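Local structure of transcriptional protein SWT1 (Saccharomyces cerevisiae, 4PQZ) at residues Glu48-Phe51 and Phe52-His56; Ile69-Pro73 and Asp74-Thr78; Ser110-Thr113 and Val114-Ser117. The protein is involved in transcription, probably as an activator, and has RNA endonuclease activity, the chain here being its C-terminal HEPN-like domain. One frame throughout, in Å; residues are numbered along the deposited sequence.

Contact 1 (Glu48-Phe51 and Phe52-His56); sequences ETIF and FAIDH
Ile50 and Ile54, one helical turn apart, lie side by side and point the same way, the CG2 methyl of Ile50 meeting CD1 of Ile54 at 4.1 Å. Their match is one of conformation: each residue sets CG1 beside its backbone N and CG2 beside its carbonyl carbon (chi1 -64° and -71°), so the two branched chains leave the helix on nearly the same course. This rotamer also lays CG1 of Ile54 against the peptide below, 3.4 Å from Ile50 O, the oxygen that receives Ile54 N at 2.9 Å.

The two phenylalanines make the opposite case. Phe51 holds CG opposite the carbonyl carbon, whereas Phe52 swings CG away from its backbone N (chi1 168°), and these adjacent rings leave the helix in different directions. Phe52 keeps its CB 3.4 Å from Glu48 O and brings a ring edge near Thr49 O, close to the ring plane. Ala53, lacking any further atoms, rests CB on the same Thr49 O at 3.4 Å, and Asp55 likewise sets CB 3.2 Å from Phe51 O while its carboxylate leads away from segment 48-51, into a salt bridge with Arg59 and probably a hydrogen bond with Tyr71.

Beneath the side chains runs an unbroken ladder, Glu48 O to Phe52 N, Thr49 O to Ala53 N, Ile50 O to Ile54 N and Phe51 O to Asp55 N, the last at 2.8 Å. Thr49 and Ile50 face helix 122-139, and Ile54 packs on Ala82 and Ile86 of helix 79-88. Four-residue spacing of bonds and aliphatic neighbours is the signature of an alpha helix, and in this HEPN-like fold helix 35-62 is a long helix with helices 79-88, 122-139 and 145-163 packed around this part of it.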
loop_
_atom_site.group_PDB
_atom_site.type_symbol
_atom_site.label_atom_id
_atom_site.label_comp_id
_atom_site.label_asym_id
_atom_site.label_seq_id
_atom_site.Cartn_x
_atom_site.Cartn_y
_atom_site.Cartn_z
ATOM N N GLU A 48 6.418 2.146 2.520
ATOM C CA GLU A 48 7.482 1.989 1.526
ATOM C C GLU A 48 7.063 1.082 0.375
ATOM O O GLU A 48 7.445 1.297 -0.773
ATOM C CB GLU A 48 8.747 1.434 2.172
ATOM C CG GLU A 48 9.535 2.443 2.979
ATOM C CD GLU A 48 10.758 1.819 3.624
ATOM O OE1 GLU A 48 10.902 0.575 3.555
ATOM O OE2 GLU A 48 11.574 2.570 4.199
ATOM N N THR A 49 6.266 0.071 0.694
ATOM C CA THR A 49 5.838 -0.918 -0.287
ATOM C C THR A 49 4.733 -0.373 -1.196
ATOM O O THR A 49 4.666 -0.700 -2.382
ATOM C CB THR A 49 5.382 -2.237 0.426
ATOM O OG1 THR A 49 6.394 -2.640 1.351
ATOM C CG2 THR A 49 5.150 -3.357 -0.561
ATOM N N ILE A 50 3.866 0.460 -0.638
ATOM C CA ILE A 50 2.843 1.122 -1.431
ATOM C C ILE A 50 3.514 2.089 -2.400
ATOM O O ILE A 50 3.156 2.168 -3.573
ATOM C CB ILE A 50 1.851 1.902 -0.549
ATOM C CG1 ILE A 50 1.071 0.954 0.371
ATOM C CG2 ILE A 50 0.877 2.686 -1.417
ATOM C CD1 ILE A 50 0.352 1.675 1.512
ATOM N N PHE A 51 4.509 2.811 -1.896
ATOM C CA PHE A 51 5.204 3.822 -2.687
ATOM C C PHE A 51 5.963 3.165 -3.831
ATOM O O PHE A 51 5.848 3.599 -4.974
ATOM C CB PHE A 51 6.152 4.660 -1.817
ATOM C CG PHE A 51 5.447 5.484 -0.772
ATOM C CD1 PHE A 51 4.072 5.671 -0.830
ATOM C CD2 PHE A 51 6.159 6.074 0.262
ATOM C CE1 PHE A 51 3.418 6.423 0.126
ATOM C CE2 PHE A 51 5.511 6.834 1.223
ATOM C CZ PHE A 51 4.137 7.008 1.154
ATOM N N PHE A 52 6.715 2.109 -3.517
ATOM C CA PHE A 52 7.406 1.310 -4.531
ATOM C C PHE A 52 6.453 0.874 -5.635
ATOM O O PHE A 52 6.765 1.032 -6.821
ATOM C CB PHE A 52 8.074 0.063 -3.914
ATOM C CG PHE A 52 8.552 -0.946 -4.947
ATOM C CD1 PHE A 52 9.748 -0.747 -5.639
ATOM C CD2 PHE A 52 7.803 -2.082 -5.231
ATOM C CE1 PHE A 52 10.192 -1.670 -6.597
ATOM C CE2 PHE A 52 8.237 -3.012 -6.181
ATOM C CZ PHE A 52 9.431 -2.803 -6.867
ATOM N N ALA A 53 5.302 0.326 -5.228
ATOM C CA ALA A 53 4.325 -0.231 -6.164
ATOM C C ALA A 53 3.715 0.835 -7.075
ATOM O O ALA A 53 3.539 0.618 -8.278
ATOM C CB ALA A 53 3.237 -0.982 -5.423
ATOM N N ILE A 54 3.406 1.989 -6.500
ATOM C CA ILE A 54 2.863 3.083 -7.281
ATOM C C ILE A 54 3.914 3.689 -8.215
ATOM O O ILE A 54 3.645 3.888 -9.403
ATOM C CB ILE A 54 2.215 4.144 -6.379
ATOM C CG1 ILE A 54 0.922 3.567 -5.785
ATOM C CG2 ILE A 54 1.941 5.408 -7.159
ATOM C CD1 ILE A 54 0.156 4.537 -4.981
ATOM N N ASP A 55 5.111 3.944 -7.685
ATOM C CA ASP A 55 6.263 4.408 -8.476
ATOM C C ASP A 55 6.528 3.531 -9.693
ATOM O O ASP A 55 6.662 4.018 -10.807
ATOM C CB ASP A 55 7.534 4.455 -7.603
ATOM C CG ASP A 55 8.752 5.072 -8.337
ATOM O OD1 ASP A 55 8.908 6.312 -8.340
ATOM O OD2 ASP A 55 9.568 4.315 -8.895
ATOM N N HIS A 56 6.591 2.226 -9.463
ATOM C CA HIS A 56 6.989 1.260 -10.485
ATOM C C HIS A 56 5.960 1.157 -11.612
ATOM O O HIS A 56 6.300 1.053 -12.795
ATOM C CB HIS A 56 7.221 -0.125 -9.839
ATOM C CG HIS A 56 8.146 -0.998 -10.620
ATOM N ND1 HIS A 56 7.701 -1.995 -11.470
ATOM C CD2 HIS A 56 9.497 -1.023 -10.693
ATOM C CE1 HIS A 56 8.734 -2.593 -12.024
ATOM N NE2 HIS A 56 9.843 -2.023 -11.570
#

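Contact 2 (Ile69-Pro73 and Asp74-Thr78); sequences IDYNP and DKLTT
Leu76 N donates to Pro73 O at 2.9 Å, the shorter and straighter of the two hydrogen bonds between segments 69-73 and 74-78. Its hydrogen points almost straight at the acceptor, with an angle of 167° at the proton, yet the donor stands well above the carbonyl plane, 56° out of it. The same oxygen lies 3.4 Å from Leu76 CB, a closeness that follows from the tight reversal of the backbone. This bond closes a beta turn over Pro73-Leu76, and the peptide between Asp74 and Lys75, in the middle of the turn, is cis, an uncommon choice where no proline follows.

Before the turn, Asn72 bends its amide forward over Asp74. As modelled, OD1 accepts a weak bond from Asp74 N at 3.3 Å but also sits 2.6 Å from Asp74 O, two acceptors with no hydrogen between them. The orientation assigned to the amide is therefore doubtful, and so is the weak bond.

On the inner side Tyr71 and Leu76 meet, their side chains crossing at about a right angle. CD1 of Leu76 comes to the ring's edge, near its plane, 4.0 Å from Tyr71 CE1 and 3.9 Å from Tyr71 OH. With CG placed opposite the backbone N (chi1 166°), the ring lies along the chain that follows it, with Pro73 N 3.8 Å above one face, offset toward the rim. Tyr85 of helix 79-88 meets this ring edge-to-face and also touches Leu76. At the far end, Thr78 caps that helix through its OG1 and Asn81 N.

Chemically, then, a single good backbone bond defines the turn, while apolar contact along a tyrosine edge seats it, and the ring's hydroxyl probably hydrogen-bonds to Asp55 of helix 35-62, at a modelled separation too short to be taken literally.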
loop_
_atom_site.group_PDB
_atom_site.type_symbol
_atom_site.label_atom_id
_atom_site.label_comp_id
_atom_site.label_asym_id
_atom_site.label_seq_id
_atom_site.Cartn_x
_atom_site.Cartn_y
_atom_site.Cartn_z
ATOM N N ILE A 69 2.699 14.009 -16.681
ATOM C CA ILE A 69 1.428 13.585 -16.069
ATOM C C ILE A 69 1.418 13.772 -14.558
ATOM O O ILE A 69 0.699 13.074 -13.844
ATOM C CB ILE A 69 1.002 12.144 -16.468
ATOM C CG1 ILE A 69 2.191 11.183 -16.444
ATOM C CG2 ILE A 69 0.369 12.127 -17.847
ATOM C CD1 ILE A 69 2.437 10.545 -15.084
ATOM N N ASP A 70 2.215 14.732 -14.087
ATOM C CA ASP A 70 2.200 15.170 -12.678
ATOM C C ASP A 70 2.504 14.087 -11.627
ATOM O O ASP A 70 2.012 14.144 -10.494
ATOM C CB ASP A 70 0.885 15.888 -12.331
ATOM C CG ASP A 70 0.603 17.058 -13.249
ATOM O OD1 ASP A 70 1.461 17.973 -13.326
ATOM O OD2 ASP A 70 -0.469 17.050 -13.896
ATOM N N TYR A 71 3.320 13.106 -11.987
ATOM C CA TYR A 71 3.859 12.232 -10.963
ATOM C C TYR A 71 5.301 12.609 -10.642
ATOM O O TYR A 71 6.212 12.330 -11.427
ATOM C CB TYR A 71 3.764 10.751 -11.350
ATOM C CG TYR A 71 4.612 9.880 -10.453
ATOM C CD1 TYR A 71 4.372 9.826 -9.082
ATOM C CD2 TYR A 71 5.663 9.138 -10.965
ATOM C CE1 TYR A 71 5.149 9.057 -8.251
ATOM C CE2 TYR A 71 6.451 8.356 -10.141
ATOM C CZ TYR A 71 6.187 8.318 -8.784
ATOM O OH TYR A 71 6.971 7.551 -7.957
ATOM N N ASN A 72 5.503 13.262 -9.499
ATOM C CA ASN A 72 6.848 13.421 -8.951
ATOM C C ASN A 72 7.044 12.526 -7.723
ATOM O O ASN A 72 6.302 12.657 -6.743
ATOM C CB ASN A 72 7.143 14.885 -8.597
ATOM C CG ASN A 72 8.643 15.195 -8.598
ATOM O OD1 ASN A 72 9.373 14.822 -7.676
ATOM N ND2 ASN A 72 9.102 15.887 -9.635
ATOM N N PRO A 73 8.027 11.613 -7.788
ATOM C CA PRO A 73 8.357 10.640 -6.736
ATOM C C PRO A 73 8.492 11.290 -5.349
ATOM O O PRO A 73 8.120 10.696 -4.334
ATOM C CB PRO A 73 9.697 10.081 -7.201
ATOM C CG PRO A 73 9.616 10.152 -8.698
ATOM C CD PRO A 73 8.843 11.419 -9.000
ATOM N N ASP A 74 9.029 12.506 -5.328
ATOM C CA ASP A 74 8.939 13.411 -4.199
ATOM C C ASP A 74 7.857 14.364 -4.683
ATOM O O ASP A 74 8.165 15.303 -5.404
ATOM C CB ASP A 74 10.265 14.174 -4.023
ATOM C CG ASP A 74 11.497 13.292 -4.192
ATOM O OD1 ASP A 74 12.027 12.804 -3.177
ATOM O OD2 ASP A 74 11.972 13.111 -5.332
ATOM N N LYS A 75 6.605 14.213 -4.251
ATOM C CA LYS A 75 6.226 13.779 -2.911
ATOM C C LYS A 75 5.194 12.647 -2.882
ATOM O O LYS A 75 4.002 12.879 -2.741
ATOM C CB LYS A 75 5.642 14.995 -2.227
ATOM C CG LYS A 75 5.284 14.883 -0.769
ATOM C CD LYS A 75 4.445 16.087 -0.345
ATOM C CE LYS A 75 5.237 17.176 0.383
ATOM N NZ LYS A 75 4.474 18.445 0.539
ATOM N N LEU A 76 5.691 11.422 -2.983
ATOM C CA LEU A 76 4.973 10.260 -2.518
ATOM C C LEU A 76 5.475 10.047 -1.100
ATOM O O LEU A 76 6.301 9.165 -0.869
ATOM C CB LEU A 76 5.345 9.044 -3.360
ATOM C CG LEU A 76 4.311 8.494 -4.342
ATOM C CD1 LEU A 76 4.714 7.094 -4.801
ATOM C CD2 LEU A 76 2.934 8.498 -3.699
ATOM N N THR A 77 5.020 10.882 -0.165
ATOM C CA THR A 77 5.457 10.770 1.235
ATOM C C THR A 77 4.375 10.271 2.178
ATOM O O THR A 77 4.667 9.817 3.285
ATOM C CB THR A 77 6.037 12.082 1.831
ATOM O OG1 THR A 77 5.057 13.125 1.745
ATOM C CG2 THR A 77 7.331 12.469 1.122
ATOM N N THR A 78 3.123 10.362 1.758
ATOM C CA THR A 78 2.049 9.910 2.628
ATOM C C THR A 78 1.197 8.845 1.964
ATOM O O THR A 78 1.224 8.677 0.745
ATOM C CB THR A 78 1.138 11.079 3.092
ATOM O OG1 THR A 78 0.353 11.550 1.991
ATOM C CG2 THR A 78 1.965 12.217 3.654
#

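Contact 3 (Ser110-Thr113 and Val114-Ser117); sequences SLPT and VLKS
Lys116 reaches back across Leu111, and each atom of its side chain meets something. CB stands 3.9 Å from Thr113 O. CG presses on Leu111 CB at 3.5 Å, tighter than carbons usually come. CD passes obliquely over the same residue, 3.6 Å from Leu111 O; CE draws to 3.1 Å from Leu111 O, and NZ completes the course with a hydrogen bond to that oxygen at 2.8 Å. Bends at chi3 (-61°) and chi4 curl the chain inward, so that NZ arrives in the carbonyl plane of Leu111. Glu80 is a further partner of NZ, through a long, weak ion pair.

The short helix behind it is bonded with three-residue spacing: Leu115 N gives to Pro112 O and Lys116 N to Thr113 O, both from above the carbonyl planes. Thr113 O is gripped twice, since Ser117 OG also donates to it, at 2.7 Å, from the opposite face. On the other flank Pro112 and Leu115 lie side by side, CD against CD1 at 3.9 Å, and Leu115 continues onto Phe131 of helix 122-139.

Chemically, a lysine ammonium and a serine hydroxyl supply donors to Leu111 O and Thr113 O, Trp132 bonds Leu115 O from outside, and Leu111 and Leu115 are buried against helices 79-88 and 122-139.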
loop_
_atom_site.group_PDB
_atom_site.type_symbol
_atom_site.label_atom_id
_atom_site.label_comp_id
_atom_site.label_asym_id
_atom_site.label_seq_id
_atom_site.Cartn_x
_atom_site.Cartn_y
_atom_site.Cartn_z
ATOM N N SER A 110 -11.176 9.208 -0.539
ATOM C CA SER A 110 -10.839 9.584 0.836
ATOM C C SER A 110 -10.867 8.332 1.702
ATOM O O SER A 110 -11.933 7.847 2.091
ATOM C CB SER A 110 -11.814 10.637 1.392
ATOM O OG SER A 110 -11.332 11.207 2.609
ATOM N N LEU A 111 -9.683 7.799 1.969
ATOM C CA LEU A 111 -9.531 6.640 2.834
ATOM C C LEU A 111 -9.907 7.002 4.260
ATOM O O LEU A 111 -9.654 8.125 4.705
ATOM C CB LEU A 111 -8.080 6.152 2.828
ATOM C CG LEU A 111 -7.512 5.369 1.647
ATOM C CD1 LEU A 111 -6.041 5.057 1.932
ATOM C CD2 LEU A 111 -8.314 4.088 1.437
ATOM N N PRO A 112 -10.497 6.044 4.989
ATOM C CA PRO A 112 -10.688 6.216 6.432
ATOM C C PRO A 112 -9.338 6.400 7.111
ATOM O O PRO A 112 -8.358 5.807 6.667
ATOM C CB PRO A 112 -11.317 4.881 6.856
ATOM C CG PRO A 112 -12.034 4.395 5.621
ATOM C CD PRO A 112 -11.095 4.792 4.490
ATOM N N THR A 113 -9.292 7.205 8.164
ATOM C CA THR A 113 -8.046 7.492 8.872
ATOM C C THR A 113 -7.318 6.239 9.407
ATOM O O THR A 113 -6.089 6.238 9.525
ATOM C CB THR A 113 -8.262 8.518 10.019
ATOM O OG1 THR A 113 -9.278 8.046 10.910
ATOM C CG2 THR A 113 -8.689 9.872 9.454
ATOM N N VAL A 114 -8.065 5.179 9.718
ATOM C CA VAL A 114 -7.450 3.936 10.203
ATOM C C VAL A 114 -6.482 3.342 9.167
ATOM O O VAL A 114 -5.493 2.686 9.510
ATOM C CB VAL A 114 -8.505 2.865 10.614
ATOM C CG1 VAL A 114 -9.302 2.389 9.414
ATOM C CG2 VAL A 114 -7.819 1.688 11.310
ATOM N N LEU A 115 -6.776 3.609 7.899
ATOM C CA LEU A 115 -5.992 3.118 6.784
ATOM C C LEU A 115 -4.890 4.101 6.369
ATOM O O LEU A 115 -3.975 3.731 5.633
ATOM C CB LEU A 115 -6.919 2.807 5.605
ATOM C CG LEU A 115 -7.982 1.742 5.893
ATOM C CD1 LEU A 115 -8.930 1.506 4.706
ATOM C CD2 LEU A 115 -7.321 0.435 6.352
ATOM N N LYS A 116 -4.962 5.340 6.861
ATOM C CA LYS A 116 -4.055 6.416 6.421
ATOM C C LYS A 116 -2.956 6.775 7.415
ATOM O O LYS A 116 -2.095 7.604 7.108
ATOM C CB LYS A 116 -4.834 7.696 6.105
ATOM C CG LYS A 116 -5.719 7.597 4.900
ATOM C CD LYS A 116 -6.213 8.970 4.432
ATOM C CE LYS A 116 -7.040 9.685 5.485
ATOM N NZ LYS A 116 -8.167 10.451 4.865
ATOM N N SER A 117 -2.989 6.175 8.602
ATOM C CA SER A 117 -2.084 6.595 9.670
ATOM C C SER A 117 -1.593 5.440 10.534
ATOM O O SER A 117 -2.042 4.297 10.382
ATOM C CB SER A 117 -2.730 7.692 10.540
ATOM O OG SER A 117 -4.056 7.361 10.928
#

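Overall arrangement
From the N terminus, contact 1 comes first, a pair of successive turns within helix 35-62 that closes no loop. Contact 2 follows in the connection to helix 79-88 and makes a reversal just before that helix begins. Contact 3 lies further on, after helix 90-97, where a loop winds into the short helix 113-116. The three run in series, neither nested nor crossed. Contacts 1 and 2 touch: the ring of Phe51 packs on the backbone of Leu76-Thr78, fastening the connecting loop to the first helix. Contact 3 stands apart, its centre about 17 Å from that of contact 1, yet helices 79-88 and 122-139 pack against both.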